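Local coordinates for protein succinate-semialdehyde dehydrogenase (Synechococcus sp., PDB 4ITA) that probably oxidises succinic semialdehyde to succinate, using NADP as its cofactor, as a member of the aldehyde dehydrogenase family, at residues E87-V92 / Q138-A143; C93-E98 / D422-F427. All coordinates share one frame; numbering follows the deposited sequence.

Contact 1 of 2, residues E87-V92 / Q138-A143; sequences EKSALV and QVFRFA. With NDP (NADPH dihydro-nicotinamide-adenine-dinucleotide phosphate), chain C; EDO (1,2-ethanediol), chain R.
Val92 reaches Phe140 with CG1, which its first torsion (chi1 67°) sets between the backbone N and the carbonyl carbon. Phe140 has CG anti to its own carbonyl carbon (chi1 -75°), and this leans the ring toward Ser89. Val92 CG1 rests 3.7 Å from Phe140 O and 3.9 Å from Phe140 CB. Ser89 CB meets the ring at an oblique angle, 3.6 Å from Phe140 CD2. The hydroxyl of Ser89 is satisfied within its own helix by Glu85 O. Leu60 of helix 46-62 touches both Ser89 and Phe140, and Val168 and Leu172 of helix 162-175 also pack on the Phe140 ring.

The two helices run almost exactly parallel, with the axes of the two short segments 8.7 Å from each other. Helix 137-149 links the parallel strands 115-129 and 152-156, a beta-alpha-beta unit of the Rossmann-type cofactor-binding fold; helix 79-103 packs against it. Helix 137-149 presents Phe140 to helix 79-103 and Arg141 to the cofactor. Arg141 NH1 and NH2 each donate to NADPH O7N at 3.0 Å, with an angle of 147°. O7N, the carboxamide oxygen of the nicotinamide, sits at the guanidinium edge, in its plane. Gln138 NE2 makes a weak hydrogen bond of 3.0 Å to O2 of a 1,2-ethanediol, probably from the crystallisation liquor.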
loop_
_atom_site.group_PDB
_atom_site.type_symbol
_atom_site.label_atom_id
_atom_site.label_comp_id
_atom_site.label_asym_id
_atom_site.label_seq_id
_atom_site.Cartn_x
_atom_site.Cartn_y
_atom_site.Cartn_z
ATOM N N GLU A 87 -28.973 0.695 4.871
ATOM C CA GLU A 87 -28.819 -0.026 6.126
ATOM C C GLU A 87 -27.386 -0.512 6.330
ATOM O O GLU A 87 -26.838 -0.423 7.433
ATOM C CB GLU A 87 -29.792 -1.209 6.172
ATOM C CG GLU A 87 -31.252 -0.801 6.302
ATOM C CD GLU A 87 -32.213 -1.968 6.141
ATOM O OE1 GLU A 87 -33.406 -1.796 6.472
ATOM O OE2 GLU A 87 -31.781 -3.043 5.677
ATOM N N LYS A 88 -26.770 -1.018 5.266
ATOM C CA LYS A 88 -25.402 -1.506 5.374
ATOM C C LYS A 88 -24.425 -0.348 5.603
ATOM O O LYS A 88 -23.419 -0.503 6.305
ATOM C CB LYS A 88 -25.034 -2.299 4.125
ATOM C CG LYS A 88 -23.831 -3.203 4.282
ATOM C CD LYS A 88 -23.620 -4.005 3.016
ATOM C CE LYS A 88 -22.437 -4.936 3.145
ATOM N NZ LYS A 88 -22.403 -5.883 2.001
ATOM N N SER A 89 -24.731 0.808 5.014
ATOM C CA SER A 89 -23.973 2.036 5.258
ATOM C C SER A 89 -23.991 2.411 6.743
ATOM O O SER A 89 -22.955 2.766 7.320
ATOM C CB SER A 89 -24.521 3.182 4.401
ATOM O OG SER A 89 -24.343 2.912 3.015
ATOM N N ALA A 90 -25.165 2.336 7.364
ATOM C CA ALA A 90 -25.267 2.569 8.802
ATOM C C ALA A 90 -24.420 1.560 9.566
ATOM O O ALA A 90 -23.752 1.904 10.541
ATOM C CB ALA A 90 -26.713 2.494 9.248
ATOM N N LEU A 91 -24.442 0.310 9.113
ATOM C CA LEU A 91 -23.739 -0.755 9.808
ATOM C C LEU A 91 -22.235 -0.514 9.851
ATOM O O LEU A 91 -21.603 -0.747 10.871
ATOM C CB LEU A 91 -24.039 -2.093 9.137
ATOM C CG LEU A 91 -23.655 -3.377 9.856
ATOM C CD1 LEU A 91 -24.527 -3.554 11.092
ATOM C CD2 LEU A 91 -23.792 -4.554 8.896
ATOM N N VAL A 92 -21.641 -0.053 8.750
ATOM C CA VAL A 92 -20.190 0.156 8.766
ATOM C C VAL A 92 -19.826 1.384 9.613
ATOM O O VAL A 92 -18.763 1.422 10.234
ATOM C CB VAL A 92 -19.565 0.196 7.332
ATOM C CG1 VAL A 92 -20.040 1.425 6.557
ATOM C CG2 VAL A 92 -18.044 0.128 7.415
ATOM N N GLN A 138 -20.277 2.288 -0.804
ATOM C CA GLN A 138 -18.836 2.382 -1.033
ATOM C C GLN A 138 -18.250 3.635 -0.399
ATOM O O GLN A 138 -17.093 3.640 0.037
ATOM C CB GLN A 138 -18.501 2.358 -2.518
ATOM C CG GLN A 138 -19.168 1.255 -3.315
ATOM C CD GLN A 138 -18.423 -0.044 -3.220
ATOM O OE1 GLN A 138 -17.397 -0.121 -2.554
ATOM N NE2 GLN A 138 -18.917 -1.075 -3.896
ATOM N N VAL A 139 -19.038 4.702 -0.350
ATOM C CA VAL A 139 -18.589 5.922 0.305
ATOM C C VAL A 139 -18.434 5.703 1.810
ATOM O O VAL A 139 -17.387 6.017 2.381
ATOM C CB VAL A 139 -19.526 7.112 0.022
ATOM C CG1 VAL A 139 -19.077 8.336 0.809
ATOM C CG2 VAL A 139 -19.563 7.423 -1.482
ATOM N N PHE A 140 -19.451 5.146 2.460
ATOM C CA PHE A 140 -19.351 4.912 3.892
ATOM C C PHE A 140 -18.309 3.861 4.250
ATOM O O PHE A 140 -17.684 3.951 5.307
ATOM C CB PHE A 140 -20.725 4.627 4.498
ATOM C CG PHE A 140 -21.571 5.862 4.621
ATOM C CD1 PHE A 140 -21.345 6.770 5.648
ATOM C CD2 PHE A 140 -22.558 6.145 3.689
ATOM C CE1 PHE A 140 -22.101 7.926 5.759
ATOM C CE2 PHE A 140 -23.319 7.299 3.789
ATOM C CZ PHE A 140 -23.093 8.191 4.834
ATOM N N ARG A 141 -18.080 2.906 3.355
ATOM C CA ARG A 141 -17.028 1.912 3.534
ATOM C C ARG A 141 -15.659 2.565 3.771
ATOM O O ARG A 141 -14.902 2.120 4.643
ATOM C CB ARG A 141 -16.972 0.962 2.328
ATOM C CG ARG A 141 -15.904 -0.109 2.429
ATOM C CD ARG A 141 -15.985 -1.094 1.265
ATOM N NE ARG A 141 -15.505 -0.521 0.012
ATOM C CZ ARG A 141 -15.292 -1.226 -1.096
ATOM N NH1 ARG A 141 -15.538 -2.530 -1.113
ATOM N NH2 ARG A 141 -14.852 -0.625 -2.195
ATOM N N PHE A 142 -15.327 3.603 3.004
ATOM C CA PHE A 142 -14.053 4.279 3.243
ATOM C C PHE A 142 -14.201 5.398 4.277
ATOM O O PHE A 142 -13.279 5.657 5.052
ATOM C CB PHE A 142 -13.413 4.809 1.941
ATOM C CG PHE A 142 -13.825 6.205 1.600
ATOM C CD1 PHE A 142 -13.175 7.297 2.157
ATOM C CD2 PHE A 142 -14.886 6.429 0.742
ATOM C CE1 PHE A 142 -13.582 8.589 1.871
ATOM C CE2 PHE A 142 -15.301 7.717 0.445
ATOM C CZ PHE A 142 -14.656 8.797 1.020
ATOM N N ALA A 143 -15.348 6.070 4.292
ATOM C CA ALA A 143 -15.479 7.278 5.108
ATOM C C ALA A 143 -15.550 6.996 6.602
ATOM O O ALA A 143 -14.957 7.720 7.399
ATOM C CB ALA A 143 -16.674 8.122 4.670
HETATM P PA NDP C . -15.284 4.007 -13.768
HETATM O O1A NDP C . -13.883 3.570 -13.453
HETATM O O2A NDP C . -15.626 4.480 -15.154
HETATM O O5B NDP C . -15.685 5.181 -12.758
HETATM C C5B NDP C . -15.466 5.079 -11.345
HETATM C C4B NDP C . -15.044 6.426 -10.765
HETATM O O4B NDP C . -13.771 6.785 -11.311
HETATM C C3B NDP C . -15.977 7.571 -11.139
HETATM O O3B NDP C . -15.966 8.538 -10.081
HETATM C C2B NDP C . -15.309 8.162 -12.366
HETATM O O2B NDP C . -15.637 9.526 -12.593
HETATM C C1B NDP C . -13.870 8.064 -11.940
HETATM N N9A NDP C . -12.890 8.052 -13.036
HETATM C C8A NDP C . -12.989 7.460 -14.243
HETATM N N7A NDP C . -11.850 7.651 -14.951
HETATM C C5A NDP C . -11.007 8.353 -14.177
HETATM C C6A NDP C . -9.646 8.900 -14.291
HETATM N N6A NDP C . -8.936 8.710 -15.421
HETATM N N1A NDP C . -9.156 9.578 -13.236
HETATM C C2A NDP C . -9.851 9.766 -12.106
HETATM N N3A NDP C . -11.098 9.305 -11.930
HETATM C C4A NDP C . -11.699 8.608 -12.916
HETATM O O3 NDP C . -16.191 2.744 -13.293
HETATM P PN NDP C . -17.583 2.102 -13.830
HETATM O O1N NDP C . -17.637 2.068 -15.341
HETATM O O2N NDP C . -18.696 2.730 -13.038
HETATM O O5D NDP C . -17.416 0.581 -13.328
HETATM C C5D NDP C . -17.389 0.278 -11.940
HETATM C C4D NDP C . -16.206 -0.624 -11.637
HETATM O O4D NDP C . -15.930 -0.606 -10.229
HETATM C C3D NDP C . -16.459 -2.075 -11.994
HETATM O O3D NDP C . -15.300 -2.640 -12.617
HETATM C C2D NDP C . -16.746 -2.677 -10.632
HETATM O O2D NDP C . -16.519 -4.086 -10.647
HETATM C C1D NDP C . -15.752 -1.943 -9.755
HETATM N N1N NDP C . -16.134 -2.075 -8.342
HETATM C C2N NDP C . -15.214 -2.405 -7.420
HETATM C C3N NDP C . -15.614 -2.980 -6.214
HETATM C C7N NDP C . -14.621 -3.333 -5.147
HETATM O O7N NDP C . -14.875 -3.016 -3.987
HETATM N N7N NDP C . -13.503 -3.978 -5.471
HETATM C C4N NDP C . -17.069 -3.280 -5.942
HETATM C C5N NDP C . -17.910 -2.435 -6.781
HETATM C C6N NDP C . -17.408 -1.867 -7.949
HETATM P P2B NDP C . -16.711 9.960 -13.707
HETATM O O1X NDP C . -16.698 11.456 -13.586
HETATM O O2X NDP C . -16.183 9.470 -15.034
HETATM O O3X NDP C . -18.036 9.362 -13.341
HETATM C C1 EDO R . -20.782 -4.864 -2.746
HETATM O O1 EDO R . -20.789 -5.433 -1.434
HETATM C C2 EDO R . -19.343 -4.588 -3.160
HETATM O O2 EDO R . -18.769 -3.598 -2.293
#

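Contact 2 of 2, residues C93-E98 / D422-F427; sequences CRYYAE and DPRLPF
Tyr95 packs against Pro423 and Arg424, where helix 79-103 meets a type I beta turn from Asp422 to Leu425. The turn lies in the loop between strands 412-415 and 434-435 of this aldehyde dehydrogenase fold.

The apolar part includes a CH-pi contact. Tyr95 CG stands anti to the backbone N (chi1 -179°), which carries the ring out to the turn. Pro423 CB lies 4.2 Å from the Tyr95 ring centroid, off-centre. Arg424 CA comes to 3.7 Å from Tyr95 CE1. Thr111 of the second subunit also packs on Arg424.

A backbone carbonyl packs on the ring as well. Pro423 O sits over one face toward the rim, 3.3 Å from Tyr95 CE2.

The polar link across the contact is a water. It lies in the ring plane, 2.7 Å from Tyr95 OH, and donates to Arg424 O. Replacing Tyr95 with an alanine removes the ring, which would probably leave Pro423 CB without its aromatic neighbour and the water without its hydroxyl partner.

Other polar bonds stiffen the turn itself. Asp422 OD1 takes the backbone N of Arg424 in an Asx turn, from above the carboxylate plane. The Arg424 guanidinium grips the Asp422 carboxylate side-on in a salt bridge. Arg424 NE donates to Asp422 OD1 at 3.1 Å, while Arg424 NH2 meets the syn lone pair of Asp422 OD2 at 2.8 Å, with an angle of 159°.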
loop_
_atom_site.group_PDB
_atom_site.type_symbol
_atom_site.label_atom_id
_atom_site.label_comp_id
_atom_site.label_asym_id
_atom_site.label_seq_id
_atom_site.Cartn_x
_atom_site.Cartn_y
_atom_site.Cartn_z
ATOM N N CYS A 93 -20.716 2.375 9.669
ATOM C CA CYS A 93 -20.524 3.497 10.586
ATOM C C CYS A 93 -20.467 2.992 12.023
ATOM O O CYS A 93 -19.567 3.347 12.788
ATOM C CB CYS A 93 -21.648 4.525 10.440
ATOM S SG CYS A 93 -21.569 5.486 8.915
ATOM N N ARG A 94 -21.418 2.139 12.378
ATOM C CA ARG A 94 -21.457 1.597 13.737
ATOM C C ARG A 94 -20.261 0.688 14.021
ATOM O O ARG A 94 -19.717 0.709 15.124
ATOM C CB ARG A 94 -22.771 0.858 13.996
ATOM C CG ARG A 94 -23.955 1.792 14.016
ATOM C CD ARG A 94 -25.175 1.206 14.718
ATOM N NE ARG A 94 -26.284 2.158 14.701
ATOM C CZ ARG A 94 -26.392 3.182 15.539
ATOM N NH1 ARG A 94 -25.460 3.379 16.460
ATOM N NH2 ARG A 94 -27.423 4.016 15.452
ATOM N N TYR A 95 -19.836 -0.089 13.030
ATOM C CA TYR A 95 -18.675 -0.958 13.188
ATOM C C TYR A 95 -17.432 -0.177 13.620
ATOM O O TYR A 95 -16.760 -0.535 14.595
ATOM C CB TYR A 95 -18.403 -1.737 11.903
ATOM C CG TYR A 95 -17.219 -2.664 12.019
ATOM C CD1 TYR A 95 -17.342 -3.904 12.633
ATOM C CD2 TYR A 95 -15.969 -2.298 11.524
ATOM C CE1 TYR A 95 -16.255 -4.752 12.745
ATOM C CE2 TYR A 95 -14.882 -3.144 11.626
ATOM C CZ TYR A 95 -15.026 -4.365 12.242
ATOM O OH TYR A 95 -13.935 -5.203 12.347
ATOM N N TYR A 96 -17.120 0.905 12.910
ATOM C CA TYR A 96 -15.947 1.687 13.279
ATOM C C TYR A 96 -16.159 2.553 14.524
ATOM O O TYR A 96 -15.217 2.788 15.274
ATOM C CB TYR A 96 -15.382 2.459 12.081
ATOM C CG TYR A 96 -14.700 1.502 11.133
ATOM C CD1 TYR A 96 -13.539 0.837 11.516
ATOM C CD2 TYR A 96 -15.237 1.213 9.885
ATOM C CE1 TYR A 96 -12.910 -0.064 10.668
ATOM C CE2 TYR A 96 -14.612 0.311 9.027
ATOM C CZ TYR A 96 -13.455 -0.321 9.430
ATOM O OH TYR A 96 -12.839 -1.215 8.594
ATOM N N ALA A 97 -17.388 2.990 14.772
ATOM C CA ALA A 97 -17.697 3.613 16.058
ATOM C C ALA A 97 -17.387 2.646 17.202
ATOM O O ALA A 97 -16.820 3.040 18.224
ATOM C CB ALA A 97 -19.147 4.028 16.102
ATOM N N GLU A 98 -17.745 1.379 17.017
ATOM C CA GLU A 98 -17.651 0.383 18.079
ATOM C C GLU A 98 -16.250 -0.206 18.274
ATOM O O GLU A 98 -15.913 -0.638 19.377
ATOM C CB GLU A 98 -18.705 -0.715 17.858
ATOM C CG GLU A 98 -20.133 -0.224 18.134
ATOM C CD GLU A 98 -21.231 -1.093 17.545
ATOM O OE1 GLU A 98 -20.958 -2.228 17.111
ATOM O OE2 GLU A 98 -22.386 -0.624 17.520
ATOM N N ASP A 422 -18.743 -7.571 4.343
ATOM C CA ASP A 422 -19.216 -7.579 5.718
ATOM C C ASP A 422 -18.213 -6.717 6.466
ATOM O O ASP A 422 -17.023 -6.989 6.394
ATOM C CB ASP A 422 -19.171 -9.024 6.235
ATOM C CG ASP A 422 -19.696 -9.185 7.658
ATOM O OD1 ASP A 422 -19.551 -8.265 8.489
ATOM O OD2 ASP A 422 -20.240 -10.270 7.958
ATOM N N PRO A 423 -18.671 -5.684 7.196
ATOM C CA PRO A 423 -17.714 -4.824 7.910
ATOM C C PRO A 423 -16.742 -5.578 8.825
ATOM O O PRO A 423 -15.650 -5.094 9.103
ATOM C CB PRO A 423 -18.620 -3.911 8.745
ATOM C CG PRO A 423 -19.909 -3.876 8.004
ATOM C CD PRO A 423 -20.065 -5.240 7.385
ATOM N N ARG A 424 -17.138 -6.762 9.285
ATOM C CA ARG A 424 -16.333 -7.526 10.230
ATOM C C ARG A 424 -15.107 -8.203 9.614
ATOM O O ARG A 424 -14.217 -8.653 10.336
ATOM C CB ARG A 424 -17.199 -8.586 10.919
ATOM C CG ARG A 424 -18.307 -7.999 11.788
ATOM C CD ARG A 424 -19.255 -9.084 12.276
ATOM N NE ARG A 424 -19.982 -9.696 11.170
ATOM C CZ ARG A 424 -20.923 -10.623 11.313
ATOM N NH1 ARG A 424 -21.254 -11.049 12.524
ATOM N NH2 ARG A 424 -21.527 -11.120 10.245
ATOM N N LEU A 425 -15.064 -8.283 8.286
ATOM C CA LEU A 425 -14.018 -9.030 7.578
ATOM C C LEU A 425 -13.410 -8.147 6.492
ATOM O O LEU A 425 -14.138 -7.460 5.785
ATOM C CB LEU A 425 -14.610 -10.292 6.931
ATOM C CG LEU A 425 -14.824 -11.577 7.757
ATOM C CD1 LEU A 425 -13.507 -12.176 8.204
ATOM C CD2 LEU A 425 -15.728 -11.386 8.950
ATOM N N PRO A 426 -12.072 -8.154 6.354
ATOM C CA PRO A 426 -11.466 -7.321 5.306
ATOM C C PRO A 426 -11.903 -7.734 3.897
ATOM O O PRO A 426 -12.340 -8.870 3.669
ATOM C CB PRO A 426 -9.961 -7.530 5.505
ATOM C CG PRO A 426 -9.832 -7.992 6.942
ATOM C CD PRO A 426 -11.059 -8.815 7.193
ATOM N N PHE A 427 -11.805 -6.793 2.965
ATOM C CA PHE A 427 -12.337 -6.963 1.619
ATOM C C PHE A 427 -11.438 -6.272 0.608
ATOM O O PHE A 427 -11.187 -5.075 0.710
ATOM C CB PHE A 427 -13.745 -6.358 1.538
ATOM C CG PHE A 427 -14.422 -6.547 0.205
ATOM C CD1 PHE A 427 -15.299 -7.599 0.007
ATOM C CD2 PHE A 427 -14.193 -5.666 -0.845
ATOM C CE1 PHE A 427 -15.925 -7.778 -1.216
ATOM C CE2 PHE A 427 -14.813 -5.837 -2.070
ATOM C CZ PHE A 427 -15.682 -6.892 -2.256
HETATM O O HOH W 1 -14.305 -7.783 13.070
#

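How the contacts relate
Contacts 1 and 2 use successive parts of helix 79-103, and their centres lie about 8 Å apart. Along the chain the order is 87-92, 93-98, 138-143, 422-427, so the two contacts cross. One helix thus meets both helix 137-149 and a loop from near the end of the chain. The contacts also touch directly. Phe140 CD1 lies 3.5 Å from Cys93 SG, and Val92 and Leu91 pack on Pro423. Arg141 NH1 is 3.4 Å from Phe427 CD2, and both residues belong to the NADPH pocket. Contact 1 is buried. Contact 2 is partly buried, and its loop reaches the second subunit, placing pocket and dimer interface close together.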